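Local coordinates for protein histone acetyltransferase (Trypanosoma brucei brucei, PDB 6IF4) that probably acetylates lysine side chains of histones with acetyl-CoA as a MYST-family enzyme, the piece here being its N-terminal presumed Tudor domain, at residues V10-H15 and V39-Q44. Residues are numbered along the deposited sequence; the frame is centred on the assembly and turned at random.
Sequences VYATLH and VHYVEQ
Inside the small SH3-like barrel of this presumed Tudor domain (Tudor-knot family), Tyr41 at the end of strand 35-41 reaches across to the end of strand 9-13, where Ala12, Thr13 and Leu14 receive it. The two short strand segments run almost perpendicular, at 88° with axes 8.4 Å apart, as strands on facing walls of a strongly bent sheet can, and side chains bridge the gap. Tyr41 has its CG anti to the carbonyl carbon (chi1 -62°), which helps to turn the ring toward residues 12-14. There Tyr41 OH donates a hydrogen bond to Thr13 O at 2.7 Å; the hydroxyl lies 31° out of the carbonyl plane. This bond ties a buried hydroxyl to the backbone just where strand 9-13 gives way to loop. Leu14 lies across the ring: Leu14 CD2 sits 3.9 Å from the centroid of the Tyr41 ring, nearly on its normal, in a CH-pi contact, while Leu14 CB presses on Tyr41 CE1 at 3.5 Å. Ala12 O borders the ring edge, and Ala12 CB touches both Tyr41 CE1 (3.8 Å) and Val39 CG2 (4.2 Å), continuing the apolar contact from Tyr41 to Val39. Beyond Tyr41 the chain folds into a type I turn closed by Gln44 N to Tyr41 O, which brings the Gln44 side chain up to Leu14. Strand 18-28 separates the two strands in sheet order, pairing with both; strand 50-53 adds Leu52 against Val39 and Tyr41, and Leu57 of strand 57-59 packs on Ala12 and Val39.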
# COMPACT_ATOMS: atom_id res chain seq x y z
N VAL B 10 3.63 -4.32 5.08
CA VAL B 10 3.75 -4.79 3.71
C VAL B 10 5.06 -4.28 3.12
O VAL B 10 5.76 -3.46 3.72
CB VAL B 10 2.57 -4.33 2.82
CG1 VAL B 10 1.24 -4.88 3.34
CG2 VAL B 10 2.55 -2.81 2.74
N TYR B 11 5.39 -4.80 1.95
CA TYR B 11 6.37 -4.20 1.06
C TYR B 11 5.62 -3.55 -0.09
O TYR B 11 4.70 -4.15 -0.65
CB TYR B 11 7.36 -5.23 0.52
CG TYR B 11 8.37 -5.73 1.53
CD1 TYR B 11 9.42 -4.93 1.95
CD2 TYR B 11 8.28 -7.01 2.04
CE1 TYR B 11 10.35 -5.39 2.86
CE2 TYR B 11 9.21 -7.48 2.96
CZ TYR B 11 10.24 -6.66 3.37
OH TYR B 11 11.16 -7.13 4.28
N ALA B 12 6.01 -2.33 -0.43
CA ALA B 12 5.34 -1.58 -1.48
C ALA B 12 6.37 -1.06 -2.47
O ALA B 12 7.44 -0.59 -2.07
CB ALA B 12 4.53 -0.41 -0.91
N THR B 13 6.05 -1.16 -3.76
CA THR B 13 6.95 -0.61 -4.76
C THR B 13 6.94 0.91 -4.70
O THR B 13 5.92 1.55 -4.39
CB THR B 13 6.55 -1.07 -6.17
OG1 THR B 13 5.21 -0.64 -6.45
CG2 THR B 13 6.63 -2.58 -6.27
N LEU B 14 8.09 1.49 -5.00
CA LEU B 14 8.22 2.94 -5.08
C LEU B 14 9.39 3.20 -6.02
O LEU B 14 10.54 2.97 -5.65
CB LEU B 14 8.48 3.55 -3.70
CG LEU B 14 8.93 5.01 -3.65
CD1 LEU B 14 7.86 5.92 -4.22
CD2 LEU B 14 9.29 5.41 -2.22
N HIS B 15 9.08 3.66 -7.23
CA HIS B 15 10.08 3.83 -8.27
C HIS B 15 10.83 2.51 -8.52
O HIS B 15 12.06 2.43 -8.44
CB HIS B 15 11.03 4.97 -7.94
CG HIS B 15 10.32 6.28 -7.76
ND1 HIS B 15 10.35 6.99 -6.57
CD2 HIS B 15 9.57 7.01 -8.61
CE1 HIS B 15 9.64 8.09 -6.71
NE2 HIS B 15 9.15 8.13 -7.93
N VAL B 39 -0.81 3.64 1.29
CA VAL B 39 0.35 3.08 1.96
C VAL B 39 1.24 4.21 2.46
O VAL B 39 1.33 5.27 1.83
CB VAL B 39 1.13 2.12 1.03
CG1 VAL B 39 0.16 1.23 0.26
CG2 VAL B 39 2.03 2.88 0.08
N HIS B 40 1.85 4.00 3.61
CA HIS B 40 2.87 4.89 4.13
C HIS B 40 4.19 4.13 4.15
O HIS B 40 4.28 3.04 4.71
CB HIS B 40 2.52 5.38 5.54
CG HIS B 40 3.65 6.07 6.23
ND1 HIS B 40 4.17 7.28 5.80
CD2 HIS B 40 4.37 5.73 7.33
CE1 HIS B 40 5.15 7.65 6.60
NE2 HIS B 40 5.30 6.72 7.53
N TYR B 41 5.21 4.71 3.52
CA TYR B 41 6.53 4.10 3.51
C TYR B 41 7.17 4.38 4.86
O TYR B 41 7.28 5.54 5.29
CB TYR B 41 7.38 4.62 2.37
CG TYR B 41 6.79 4.29 1.02
CD1 TYR B 41 7.08 3.10 0.38
CD2 TYR B 41 5.91 5.17 0.41
CE1 TYR B 41 6.52 2.80 -0.85
CE2 TYR B 41 5.35 4.88 -0.81
CZ TYR B 41 5.66 3.70 -1.43
OH TYR B 41 5.09 3.42 -2.65
N VAL B 42 7.60 3.31 5.52
CA VAL B 42 8.00 3.37 6.92
C VAL B 42 9.20 4.29 7.13
O VAL B 42 9.29 4.97 8.16
CB VAL B 42 8.27 1.93 7.39
CG1 VAL B 42 9.28 1.92 8.47
CG2 VAL B 42 6.96 1.28 7.82
N GLU B 43 10.11 4.36 6.17
CA GLU B 43 11.29 5.20 6.27
C GLU B 43 11.25 6.35 5.27
O GLU B 43 12.30 6.79 4.79
CB GLU B 43 12.55 4.36 6.09
CG GLU B 43 12.74 3.35 7.21
CD GLU B 43 14.18 2.93 7.39
OE1 GLU B 43 14.89 3.58 8.18
OE2 GLU B 43 14.60 1.94 6.75
N GLN B 44 10.05 6.83 4.96
CA GLN B 44 9.89 8.04 4.17
C GLN B 44 8.89 8.98 4.84
O GLN B 44 8.08 8.57 5.67
CB GLN B 44 9.41 7.72 2.74
CG GLN B 44 10.25 6.67 2.02
CD GLN B 44 11.35 7.28 1.17
OE1 GLN B 44 11.27 8.45 0.78
NE2 GLN B 44 12.38 6.50 0.89